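Local coordinates for protein 2-methyl-aconitate isomerase (Shewanella oneidensis, PDB 5K87) that isomerises 2-methyl-trans-aconitate to 2-methyl-cis-aconitate by base-catalysed proton abstraction in the 2-methylcitrate cycle of propionate breakdown, at residues 16-19 and 24-27; 26-31 and 113-118; 291-294 and 300-303; 352-355 and 360-363. The protein carries 1 engineered substitution. All blocks are in the same frame, centred on the assembly; numbering follows the deposited sequence. Where two conformers were deposited one is given.

Interaction 1 of 4, residues 16-19 and 24-27; sequences ATYM and SKGV
Met19 and Gly26 hold the two strands together through a reciprocal pair of backbone hydrogen bonds. Met19 N gives to Gly26 O at 3.0 Å, and Gly26 N returns the bond to Met19 O at the same length. Lys25 CA adds a CA-H...O contact to Met19 O, at 3.3 Å. Beyond this pair, a water accepts a hydrogen bond from Lys25 NZ at 2.9 Å. The ammonium is gripped mainly by the second subunit, where it donates to Gly65 O and Gln62 O. With CG anti to the backbone N (chi1 -178°), the Tyr18 ring leans over residues 25-27, where its hydroxyl meets the lysine chain. The phenol end crosses this bent chain, with Tyr18 OH 3.3 Å from Lys25 CD. At the other end of the ring, Tyr18 CD1 touches Val27 CG2 at 4.0 Å. The second methyl, Val27 CG1, meets Ala16 CB at 3.9 Å. All these residues are buried. Ser24, at the start of the second strand, binds substrate and here hydrogen-bonds malonate. The arrangement is a tight antiparallel beta hairpin, which brings a substrate-binding serine to the active site.

Interaction 2 of 4, residues 26-31 and 113-118; sequences GVFFRL and TAAVGA
Phe28, on a strand, faces Ala115 and Val116, on a helix, and the backbones stay well apart, with Phe28 CA 8.2 Å from Val116 CA. The gap is bridged by the phenyl ring alone. Phe28 starts out toward the helix; with CG anti to the carbonyl carbon (chi1 -73°), CZ and CE2 are carried to Ala115 and Val116. The far end of the ring does the touching. Phe28 CZ meets the methyl Ala115 CB at 3.5 Å, a snug apolar contact. One ring atom further round, Phe28 CE2 lies 3.9 Å from Val116 N and 4.0 Å from Val116 CG2. Ala115 CB points toward the strand, while Val116 offers one branch from the flank. This is helix-on-sheet packing inside a domain of the PrpF family, which belongs to the diaminopimelate epimerase clan. Helix 113-122 starts just after Asn111, which binds substrate, and Cys109, the inferred proton donor/acceptor. On the strand itself, Gly26 O lies in the plane of the Phe28 ring, at its edge. Met19 from strand 12-21 packs against both Phe28 and Ala115. Val77 of strand 75-81 and Leu112 also touch the phenyl group.

Interaction 3 of 4, residues 291-294 and 300-303; sequences KSYA and TVAA
Val301 runs alongside Tyr293 and covers one face of its ring. With CG between the backbone N and the carbonyl carbon (chi1 64°), the ring swings across to Val301 on the other strand. Val301 CB stands over the ring face, 3.9 Å from the centroid and 20° off the normal, a CH-pi contact. Its methyls divide over the phenol end: Val301 CG1 meets Tyr293 CE1 and Val301 CG2 meets Tyr293 CZ, each at 3.7 Å. The hydroxyl passes on to donate to His357 O, and Arg311 makes a cation-pi contact with the ring. Two backbone bonds hold the same pair: Val301 N to Tyr293 O at 2.7 Å, and Tyr293 N to Val301 O at 3.0 Å. On the exposed face, Ser292 OG, in the conformer given, approaches Thr300 CG2 at 3.8 Å. Beyond the hairpin, Ala303 CB rests 3.9 Å from Lys291 N. The buried Lys291 O has no hydrogen-bond partner. The chemistry implies a short hairpin fixed by one bonded pair and by the apolar ring contact on its buried side, while its outer side carries the small residues Ala294 and Thr300.

Interaction 4 of 4, residues 352-355 and 360-363; sequences AVRF and GTLR
Backbone hydrogen bonds pair Phe355 with Leu362 in both directions. Phe355 N gives to Leu362 O at 2.9 Å, and Leu362 N gives to Phe355 O at 3.0 Å. Thr361 CA adds a CA-H...O contact to Phe355 O. One side-chain hydrogen bond joins the strands, on the side of Arg354: Arg354 NH1 donates to Thr361 OG1 at 2.9 Å, bent to 142°, with the oxygen 18° out of the guanidinium plane. The arginine chain leaves anti to its own N and then bends at chi3 (-74°), which swings the head back over the other strand. There the plane of Arg354 lies against Arg363, with Arg363 CB over one face and 3.7 Å from Arg354 NH2. The two like charges stay apart, Arg354 NH2 being 5.2 Å from Arg363 NE. Arg363 runs out straight, and its own guanidinium is covered on one face by Ala352 CB, 3.5 Å from Arg363 NH1. On the buried face Leu362 CB sits over the Phe355 ring, 3.7 Å from Phe355 CZ, in a CH-pi contact; Leu362 O also lies over a face of this ring. Ala327 of helix 324-334 touches both residues. This is an antiparallel beta hairpin with one face against a helix and the other bearing arginines.

In the fold
Interactions 1 and 2 form one buried unit: they share Gly26 and Val27, and strand 24-30 pairs with strand 12-21 in the first and meets helix 113-122 in the second. Interaction 1 is backbone bonding plus a lysine turned to the second subunit; interaction 2 is packing by one phenyl ring, without hydrogen bonds between its segments. Interactions 3 and 4 are neighbouring hairpins, centres about 13 Å apart and each partly buried. They touch where Val301 packs on Gly360 and Thr361. Both cover an aromatic ring on the inside with an aliphatic residue and leave polar groups outside, but only in interaction 4 do arginine side chains make the contact across the two segments. Interactions 1 and 3 lie far apart, about 32 Å between centres.

Interaction 1 of 4, residues 16-19 and 24-27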
ATOM      1  N   ALA A  16       7.457 -17.380  -4.458  1.00 10.80           N
ATOM      2  CA  ALA A  16       7.825 -16.224  -3.663  1.00 10.50           C
ATOM      3  C   ALA A  16       7.092 -16.218  -2.340  1.00 11.47           C
ATOM      4  O   ALA A  16       6.053 -16.880  -2.171  1.00 11.81           O
ATOM      5  CB  ALA A  16       7.534 -14.939  -4.436  1.00 13.15           C
ATOM      6  N   THR A  17       7.628 -15.446  -1.400  1.00 10.25           N
ATOM      7  CA  THR A  17       6.989 -15.267  -0.109  1.00 11.26           C
ATOM      8  C   THR A  17       6.924 -13.775   0.189  1.00  9.61           C
ATOM      9  O   THR A  17       7.937 -13.071   0.088  1.00 11.88           O
ATOM     10  CB  THR A  17       7.782 -15.966   0.997  1.00 11.97           C
ATOM     11  OG1 THR A  17       7.960 -17.345   0.654  1.00 12.83           O
ATOM     12  CG2 THR A  17       7.039 -15.884   2.308  1.00 12.40           C
ATOM     13  N   TYR A  18       5.751 -13.299   0.572  1.00 10.51           N
ATOM     14  CA  TYR A  18       5.543 -11.912   0.931  1.00 10.53           C
ATOM     15  C   TYR A  18       5.570 -11.838   2.455  1.00 10.02           C
ATOM     16  O   TYR A  18       4.797 -12.546   3.130  1.00 10.31           O
ATOM     17  CB  TYR A  18       4.196 -11.489   0.362  1.00 10.68           C
ATOM     18  CG  TYR A  18       3.770 -10.059   0.562  1.00 10.83           C
ATOM     19  CD1 TYR A  18       4.569  -8.992   0.159  1.00 12.74           C
ATOM     20  CD2 TYR A  18       2.528  -9.783   1.101  1.00 13.72           C
ATOM     21  CE1 TYR A  18       4.115  -7.683   0.309  1.00 14.47           C
ATOM     22  CE2 TYR A  18       2.081  -8.494   1.253  1.00 16.49           C
ATOM     23  CZ  TYR A  18       2.878  -7.455   0.857  1.00 15.29           C
ATOM     24  OH  TYR A  18       2.389  -6.180   1.023  1.00 21.18           O
ATOM     25  N   MET A  19       6.489 -11.033   2.997  1.00  9.74           N
ATOM     26  CA  MET A  19       6.742 -11.016   4.438  1.00 10.43           C
ATOM     27  C   MET A  19       6.770  -9.611   4.981  1.00 10.05           C
ATOM     28  O   MET A  19       7.171  -8.670   4.277  1.00 11.47           O
ATOM     29  CB  MET A  19       8.090 -11.661   4.781  1.00 11.22           C
ATOM     30  CG  MET A  19       8.250 -13.068   4.268  1.00 11.49           C
ATOM     31  SD  MET A  19       9.767 -13.850   4.842  1.00 12.36           S
ATOM     32  CE  MET A  19       9.500 -13.941   6.613  1.00 13.57           C
ATOM     33  N   SER A  24       8.585  -2.991   7.678  1.00 11.69           N
ATOM     34  CA  SER A  24       8.558  -3.022   6.212  1.00 11.60           C
ATOM     35  C   SER A  24       7.935  -4.301   5.679  1.00 10.70           C
ATOM     36  O   SER A  24       7.869  -5.306   6.385  1.00 10.75           O
ATOM     37  CB  SER A  24       9.972  -2.906   5.665  1.00 11.80           C
ATOM     38  OG  SER A  24      10.600  -1.747   6.197  1.00 15.27           O
ATOM     39  N   LYS A  25       7.513  -4.268   4.416  1.00 10.78           N
ATOM     40  CA  LYS A  25       7.020  -5.457   3.723  1.00 10.48           C
ATOM     41  C   LYS A  25       7.799  -5.628   2.436  1.00 11.84           C
ATOM     42  O   LYS A  25       8.058  -4.648   1.732  1.00 12.02           O
ATOM     43  CB  LYS A  25       5.529  -5.340   3.372  1.00 12.59           C
ATOM     44  CG  LYS A  25       4.611  -5.251   4.576  1.00 12.50           C
ATOM     45  CD  LYS A  25       3.144  -5.426   4.189  1.00 13.72           C
ATOM     46  CE  LYS A  25       2.558  -4.214   3.477  1.00 12.09           C
ATOM     47  NZ  LYS A  25       1.099  -4.430   3.247  1.00 12.33           N
ATOM     48  N   GLY A  26       8.135  -6.868   2.108  1.00 10.33           N
ATOM     49  CA  GLY A  26       8.841  -7.134   0.876  1.00 12.09           C
ATOM     50  C   GLY A  26       8.505  -8.487   0.292  1.00 10.10           C
ATOM     51  O   GLY A  26       7.947  -9.359   0.967  1.00 10.56           O
ATOM     52  N   VAL A  27       8.845  -8.653  -0.979  1.00 10.39           N
ATOM     53  CA  VAL A  27       8.685  -9.915  -1.679  1.00  9.89           C
ATOM     54  C   VAL A  27      10.039 -10.612  -1.724  1.00 10.86           C
ATOM     55  O   VAL A  27      11.036 -10.041  -2.198  1.00 11.58           O
ATOM     56  CB  VAL A  27       8.136  -9.716  -3.110  1.00 10.41           C
ATOM     57  CG1 VAL A  27       7.897 -11.067  -3.755  1.00 12.49           C
ATOM     58  CG2 VAL A  27       6.860  -8.882  -3.096  1.00 14.40           C
TER
HETATM   59  O   HOH W   1       0.058  -5.611   0.814  1.00 31.82           O

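Interaction 2 of 4, residues 26-31 and 113-118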
ATOM      1  N   GLY A  26       8.135  -6.868   2.108  1.00 10.33           N
ATOM      2  CA  GLY A  26       8.841  -7.134   0.876  1.00 12.09           C
ATOM      3  C   GLY A  26       8.505  -8.487   0.292  1.00 10.10           C
ATOM      4  O   GLY A  26       7.947  -9.359   0.967  1.00 10.56           O
ATOM      5  N   VAL A  27       8.845  -8.653  -0.979  1.00 10.39           N
ATOM      6  CA  VAL A  27       8.685  -9.915  -1.679  1.00  9.89           C
ATOM      7  C   VAL A  27      10.039 -10.612  -1.724  1.00 10.86           C
ATOM      8  O   VAL A  27      11.036 -10.041  -2.198  1.00 11.58           O
ATOM      9  CB  VAL A  27       8.136  -9.716  -3.110  1.00 10.41           C
ATOM     10  CG1 VAL A  27       7.897 -11.067  -3.755  1.00 12.49           C
ATOM     11  CG2 VAL A  27       6.860  -8.882  -3.096  1.00 14.40           C
ATOM     12  N   PHE A  28      10.063 -11.843  -1.215  1.00 10.08           N
ATOM     13  CA  PHE A  28      11.275 -12.641  -1.039  1.00 10.16           C
ATOM     14  C   PHE A  28      11.327 -13.794  -2.023  1.00 10.31           C
ATOM     15  O   PHE A  28      10.324 -14.494  -2.220  1.00 11.29           O
ATOM     16  CB  PHE A  28      11.286 -13.245   0.366  1.00 10.75           C
ATOM     17  CG  PHE A  28      11.566 -12.248   1.452  1.00  9.75           C
ATOM     18  CD1 PHE A  28      10.652 -11.255   1.746  1.00 11.23           C
ATOM     19  CD2 PHE A  28      12.743 -12.307   2.185  1.00 11.71           C
ATOM     20  CE1 PHE A  28      10.912 -10.319   2.735  1.00 11.66           C
ATOM     21  CE2 PHE A  28      13.006 -11.377   3.194  1.00 12.63           C
ATOM     22  CZ  PHE A  28      12.092 -10.386   3.455  1.00 11.84           C
ATOM     23  N   PHE A  29      12.494 -14.007  -2.620  1.00 10.41           N
ATOM     24  CA  PHE A  29      12.726 -15.089  -3.566  1.00 11.52           C
ATOM     25  C   PHE A  29      13.977 -15.861  -3.193  1.00 10.53           C
ATOM     26  O   PHE A  29      15.003 -15.267  -2.817  1.00 11.71           O
ATOM     27  CB  PHE A  29      12.991 -14.536  -4.969  1.00 11.74           C
ATOM     28  CG  PHE A  29      11.905 -13.654  -5.516  1.00 11.02           C
ATOM     29  CD1 PHE A  29      10.880 -14.184  -6.279  1.00 12.60           C
ATOM     30  CD2 PHE A  29      11.934 -12.288  -5.294  1.00 12.98           C
ATOM     31  CE1 PHE A  29       9.894 -13.361  -6.799  1.00 14.13           C
ATOM     32  CE2 PHE A  29      10.947 -11.466  -5.809  1.00 13.85           C
ATOM     33  CZ  PHE A  29       9.932 -12.005  -6.564  1.00 14.34           C
ATOM     34  N   ARG A  30      13.921 -17.179  -3.349  1.00 11.39           N
ATOM     35  CA  ARG A  30      15.132 -17.981  -3.426  1.00 12.41           C
ATOM     36  C   ARG A  30      15.683 -17.810  -4.819  1.00 12.38           C
ATOM     37  O   ARG A  30      14.927 -17.864  -5.795  1.00 13.88           O
ATOM     38  CB  ARG A  30      14.818 -19.466  -3.293  1.00 15.59           C
ATOM     39  CG  ARG A  30      14.513 -20.003  -1.926  1.00 19.87           C
ATOM     40  CD  ARG A  30      14.704 -21.536  -1.908  1.00 20.97           C
ATOM     41  NE  ARG A  30      13.963 -22.177  -2.993  1.00 20.73           N
ATOM     42  CZ  ARG A  30      13.885 -23.488  -3.192  1.00 24.36           C
ATOM     43  NH1 ARG A  30      14.507 -24.327  -2.373  1.00 30.84           N
ATOM     44  NH2 ARG A  30      13.178 -23.957  -4.214  1.00 21.72           N
ATOM     45  N   LEU A  31      16.992 -17.635  -4.923  0.59 12.75           N
ATOM     46  CA  LEU A  31      17.642 -17.461  -6.214  0.59 14.87           C
ATOM     47  C   LEU A  31      17.243 -18.546  -7.214  0.59 13.66           C
ATOM     48  O   LEU A  31      16.898 -18.252  -8.358  0.59 14.52           O
ATOM     49  CB  LEU A  31      19.155 -17.446  -6.024  0.59 14.30           C
ATOM     50  CG  LEU A  31      19.999 -17.352  -7.293  0.59 15.18           C
ATOM     51  CD1 LEU A  31      19.774 -16.018  -7.989  0.59 17.37           C
ATOM     52  CD2 LEU A  31      21.467 -17.531  -6.954  0.59 17.71           C
ATOM     53  N   THR A 113      15.909  -7.687   7.671  1.00 12.07           N
ATOM     54  CA  THR A 113      16.917  -8.651   8.099  0.58 12.31           C
ATOM     55  C   THR A 113      16.341  -9.814   8.933  1.00 11.44           C
ATOM     56  O   THR A 113      16.721 -10.964   8.749  1.00 12.03           O
ATOM     57  CB  THR A 113      18.077  -7.937   8.822  0.58 14.35           C
ATOM     58  OG1 THR A 113      18.836  -7.185   7.863  0.58 15.74           O
ATOM     59  CG2 THR A 113      18.985  -8.936   9.494  0.58 14.27           C
ATOM     60  N   ALA A 114      15.420  -9.522   9.847  1.00 12.18           N
ATOM     61  CA  ALA A 114      14.781 -10.596  10.615  1.00 12.85           C
ATOM     62  C   ALA A 114      14.025 -11.569   9.702  1.00 11.95           C
ATOM     63  O   ALA A 114      14.027 -12.784   9.914  1.00 12.75           O
ATOM     64  CB  ALA A 114      13.832 -10.014  11.654  1.00 14.15           C
ATOM     65  N   ALA A 115      13.353 -11.022   8.689  1.00 11.11           N
ATOM     66  CA  ALA A 115      12.643 -11.844   7.721  1.00 11.33           C
ATOM     67  C   ALA A 115      13.607 -12.654   6.858  1.00 11.09           C
ATOM     68  O   ALA A 115      13.289 -13.785   6.482  1.00 11.82           O
ATOM     69  CB  ALA A 115      11.715 -10.994   6.868  1.00 12.05           C
ATOM     70  N   VAL A 116      14.781 -12.106   6.557  1.00 11.05           N
ATOM     71  CA  VAL A 116      15.806 -12.853   5.841  1.00 11.86           C
ATOM     72  C   VAL A 116      16.200 -14.106   6.615  1.00 10.89           C
ATOM     73  O   VAL A 116      16.290 -15.195   6.053  1.00 11.76           O
ATOM     74  CB  VAL A 116      17.046 -11.967   5.581  1.00 10.63           C
ATOM     75  CG1 VAL A 116      18.241 -12.806   5.165  1.00 12.08           C
ATOM     76  CG2 VAL A 116      16.719 -10.909   4.536  1.00 12.42           C
ATOM     77  N   GLY A 117      16.423 -13.950   7.919  1.00 11.03           N
ATOM     78  CA  GLY A 117      16.796 -15.086   8.745  1.00 12.74           C
ATOM     79  C   GLY A 117      15.727 -16.158   8.736  1.00 11.36           C
ATOM     80  O   GLY A 117      16.020 -17.338   8.546  1.00 12.73           O
ATOM     81  N   ALA A 118      14.483 -15.741   8.945  1.00 11.01           N
ATOM     82  CA  ALA A 118      13.357 -16.666   8.937  1.00 12.44           C
ATOM     83  C   ALA A 118      13.189 -17.355   7.585  1.00 12.43           C
ATOM     84  O   ALA A 118      12.974 -18.573   7.519  1.00 13.19           O
ATOM     85  CB  ALA A 118      12.084 -15.950   9.325  1.00 12.34           C
TER

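Interaction 3 of 4, residues 291-294 and 300-303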
ATOM      1  N   LYS A 291      12.008  15.347  23.498  1.00 17.43           N
ATOM      2  CA  LYS A 291      10.864  16.226  23.636  1.00 18.70           C
ATOM      3  C   LYS A 291       9.642  15.335  23.498  1.00 19.02           C
ATOM      4  O   LYS A 291       9.634  14.397  22.693  1.00 19.14           O
ATOM      5  CB  LYS A 291      10.887  17.322  22.564  1.00 19.09           C
ATOM      6  CG  LYS A 291       9.837  18.404  22.749  1.00 24.06           C
ATOM      7  CD  LYS A 291       9.979  19.508  21.708  1.00 23.05           C
ATOM      8  CE  LYS A 291       9.045  20.670  22.023  1.00 32.79           C
ATOM      9  NZ  LYS A 291       9.106  21.749  20.994  1.00 31.95           N
ATOM     10  N   SER A 292       8.615  15.616  24.290  0.60 19.75           N
ATOM     11  CA  SER A 292       7.396  14.822  24.273  0.60 19.95           C
ATOM     12  C   SER A 292       6.606  15.058  22.991  0.60 18.30           C
ATOM     13  O   SER A 292       6.592  16.167  22.458  0.60 19.47           O
ATOM     14  CB  SER A 292       6.529  15.165  25.487  0.60 19.38           C
ATOM     15  OG  SER A 292       5.349  14.382  25.518  0.60 23.73           O
ATOM     16  N   TYR A 293       5.957  14.010  22.489  1.00 16.59           N
ATOM     17  CA  TYR A 293       5.086  14.144  21.327  1.00 16.75           C
ATOM     18  C   TYR A 293       4.129  12.969  21.211  1.00 16.81           C
ATOM     19  O   TYR A 293       4.376  11.893  21.752  1.00 17.40           O
ATOM     20  CB  TYR A 293       5.895  14.261  20.029  1.00 17.72           C
ATOM     21  CG  TYR A 293       6.709  13.028  19.693  1.00 17.35           C
ATOM     22  CD1 TYR A 293       7.954  12.821  20.280  1.00 16.45           C
ATOM     23  CD2 TYR A 293       6.247  12.079  18.777  1.00 16.57           C
ATOM     24  CE1 TYR A 293       8.711  11.706  19.987  1.00 16.85           C
ATOM     25  CE2 TYR A 293       7.002  10.949  18.479  1.00 16.03           C
ATOM     26  CZ  TYR A 293       8.234  10.773  19.085  1.00 16.85           C
ATOM     27  OH  TYR A 293       9.008   9.673  18.806  1.00 17.94           O
ATOM     28  N   ALA A 294       3.032  13.187  20.497  1.00 19.37           N
ATOM     29  CA  ALA A 294       2.127  12.108  20.135  1.00 19.28           C
ATOM     30  C   ALA A 294       2.661  11.451  18.872  1.00 17.49           C
ATOM     31  O   ALA A 294       2.954  12.128  17.888  1.00 19.01           O
ATOM     32  CB  ALA A 294       0.720  12.640  19.903  1.00 23.24           C
ATOM     33  N   THR A 300       1.456   8.692  23.377  1.00 22.16           N
ATOM     34  CA  THR A 300       2.414   9.693  23.804  1.00 21.31           C
ATOM     35  C   THR A 300       3.794   9.083  23.986  1.00 18.61           C
ATOM     36  O   THR A 300       3.953   8.066  24.661  1.00 23.68           O
ATOM     37  CB  THR A 300       1.984  10.366  25.118  1.00 24.15           C
ATOM     38  OG1 THR A 300       0.722  11.015  24.926  1.00 33.34           O
ATOM     39  CG2 THR A 300       3.015  11.398  25.551  1.00 25.06           C
ATOM     40  N   VAL A 301       4.788   9.701  23.355  1.00 18.25           N
ATOM     41  CA  VAL A 301       6.177   9.404  23.641  1.00 18.21           C
ATOM     42  C   VAL A 301       6.661  10.508  24.568  1.00 18.27           C
ATOM     43  O   VAL A 301       6.734  11.664  24.172  1.00 20.28           O
ATOM     44  CB  VAL A 301       7.021   9.407  22.352  1.00 17.98           C
ATOM     45  CG1 VAL A 301       8.484   9.149  22.668  1.00 19.78           C
ATOM     46  CG2 VAL A 301       6.502   8.359  21.373  1.00 19.28           C
ATOM     47  N   ALA A 302       6.965  10.150  25.810  1.00 20.29           N
ATOM     48  CA  ALA A 302       7.436  11.122  26.788  1.00 20.04           C
ATOM     49  C   ALA A 302       8.914  11.427  26.568  1.00 21.23           C
ATOM     50  O   ALA A 302       9.674  10.555  26.162  1.00 21.12           O
ATOM     51  CB  ALA A 302       7.205  10.594  28.204  1.00 24.11           C
ATOM     52  N   ALA A 303       9.327  12.660  26.847  1.00 20.98           N
ATOM     53  CA  ALA A 303      10.733  13.026  26.713  1.00 20.09           C
ATOM     54  C   ALA A 303      11.620  12.069  27.506  1.00 23.05           C
ATOM     55  O   ALA A 303      12.698  11.685  27.055  1.00 20.82           O
ATOM     56  CB  ALA A 303      10.953  14.461  27.162  1.00 24.00           C
TER

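Interaction 4 of 4, residues 352-355 and 360-363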
ATOM      1  N   ALA A 352      24.196   2.489  24.153  1.00 15.20           N
ATOM      2  CA  ALA A 352      22.922   2.340  23.464  1.00 16.14           C
ATOM      3  C   ALA A 352      22.165   3.642  23.551  1.00 16.05           C
ATOM      4  O   ALA A 352      22.437   4.468  24.433  1.00 17.29           O
ATOM      5  CB  ALA A 352      22.093   1.225  24.089  1.00 16.15           C
ATOM      6  N   VAL A 353      21.220   3.834  22.637  1.00 15.53           N
ATOM      7  CA  VAL A 353      20.249   4.910  22.741  1.00 15.74           C
ATOM      8  C   VAL A 353      18.884   4.406  22.336  1.00 14.33           C
ATOM      9  O   VAL A 353      18.755   3.521  21.476  1.00 15.79           O
ATOM     10  CB  VAL A 353      20.590   6.142  21.857  1.00 16.22           C
ATOM     11  CG1 VAL A 353      21.751   6.941  22.450  1.00 17.43           C
ATOM     12  CG2 VAL A 353      20.847   5.737  20.398  1.00 16.86           C
ATOM     13  N   ARG A 354      17.862   4.970  22.960  1.00 15.05           N
ATOM     14  CA  ARG A 354      16.501   4.812  22.490  1.00 14.77           C
ATOM     15  C   ARG A 354      16.122   6.132  21.863  1.00 15.42           C
ATOM     16  O   ARG A 354      16.176   7.178  22.519  1.00 17.75           O
ATOM     17  CB  ARG A 354      15.550   4.484  23.643  1.00 16.89           C
ATOM     18  CG  ARG A 354      14.133   4.192  23.179  1.00 20.32           C
ATOM     19  CD  ARG A 354      13.230   3.742  24.323  1.00 23.46           C
ATOM     20  NE  ARG A 354      13.522   2.378  24.751  1.00 29.58           N
ATOM     21  CZ  ARG A 354      13.083   1.292  24.121  1.00 28.79           C
ATOM     22  NH1 ARG A 354      12.333   1.410  23.031  1.00 28.70           N
ATOM     23  NH2 ARG A 354      13.397   0.086  24.581  1.00 31.05           N
ATOM     24  N   PHE A 355      15.750   6.106  20.591  1.00 13.61           N
ATOM     25  CA  PHE A 355      15.368   7.337  19.929  1.00 13.78           C
ATOM     26  C   PHE A 355      13.887   7.331  19.571  1.00 12.91           C
ATOM     27  O   PHE A 355      13.277   6.269  19.370  1.00 13.86           O
ATOM     28  CB  PHE A 355      16.252   7.623  18.707  1.00 13.73           C
ATOM     29  CG  PHE A 355      16.161   6.579  17.621  1.00 12.74           C
ATOM     30  CD1 PHE A 355      15.197   6.672  16.622  1.00 14.11           C
ATOM     31  CD2 PHE A 355      17.040   5.510  17.592  1.00 13.16           C
ATOM     32  CE1 PHE A 355      15.116   5.710  15.616  1.00 14.68           C
ATOM     33  CE2 PHE A 355      16.962   4.548  16.591  1.00 14.09           C
ATOM     34  CZ  PHE A 355      15.996   4.645  15.600  1.00 13.75           C
ATOM     35  N   GLY A 360       6.961   6.027  17.245  1.00 13.45           N
ATOM     36  CA  GLY A 360       7.281   5.624  18.604  1.00 13.66           C
ATOM     37  C   GLY A 360       8.775   5.581  18.822  1.00 14.36           C
ATOM     38  O   GLY A 360       9.494   6.486  18.393  1.00 16.73           O
ATOM     39  N   THR A 361       9.262   4.540  19.481  1.00 13.06           N
ATOM     40  CA  THR A 361      10.672   4.519  19.851  1.00 14.10           C
ATOM     41  C   THR A 361      11.374   3.264  19.348  1.00 15.78           C
ATOM     42  O   THR A 361      10.729   2.275  19.004  1.00 16.34           O
ATOM     43  CB  THR A 361      10.877   4.646  21.375  1.00 17.06           C
ATOM     44  OG1 THR A 361      10.529   3.412  22.007  1.00 19.53           O
ATOM     45  CG2 THR A 361      10.020   5.762  21.945  1.00 16.75           C
ATOM     46  N   LEU A 362      12.700   3.324  19.297  1.00 14.84           N
ATOM     47  CA  LEU A 362      13.520   2.194  18.879  1.00 14.35           C
ATOM     48  C   LEU A 362      14.827   2.271  19.651  1.00 13.50           C
ATOM     49  O   LEU A 362      15.480   3.317  19.669  1.00 14.00           O
ATOM     50  CB  LEU A 362      13.777   2.261  17.365  1.00 14.70           C
ATOM     51  CG  LEU A 362      14.334   1.048  16.614  1.00 16.71           C
ATOM     52  CD1 LEU A 362      14.050   1.212  15.124  1.00 16.90           C
ATOM     53  CD2 LEU A 362      15.820   0.835  16.843  1.00 17.38           C
ATOM     54  N   ARG A 363      15.199   1.175  20.301  1.00 14.33           N
ATOM     55  CA  ARG A 363      16.464   1.088  21.027  1.00 14.49           C
ATOM     56  C   ARG A 363      17.506   0.374  20.175  1.00 13.91           C
ATOM     57  O   ARG A 363      17.269  -0.729  19.662  1.00 15.49           O
ATOM     58  CB  ARG A 363      16.283   0.323  22.340  1.00 17.53           C
ATOM     59  CG  ARG A 363      17.544   0.267  23.181  1.00 18.37           C
ATOM     60  CD  ARG A 363      17.351  -0.609  24.409  1.00 28.82           C
ATOM     61  NE  ARG A 363      18.472  -0.510  25.343  1.00 37.10           N
ATOM     62  CZ  ARG A 363      19.580  -1.242  25.264  1.00 39.28           C
ATOM     63  NH1 ARG A 363      20.546  -1.085  26.161  1.00 33.75           N
ATOM     64  NH2 ARG A 363      19.725  -2.130  24.288  1.00 38.93           N
TER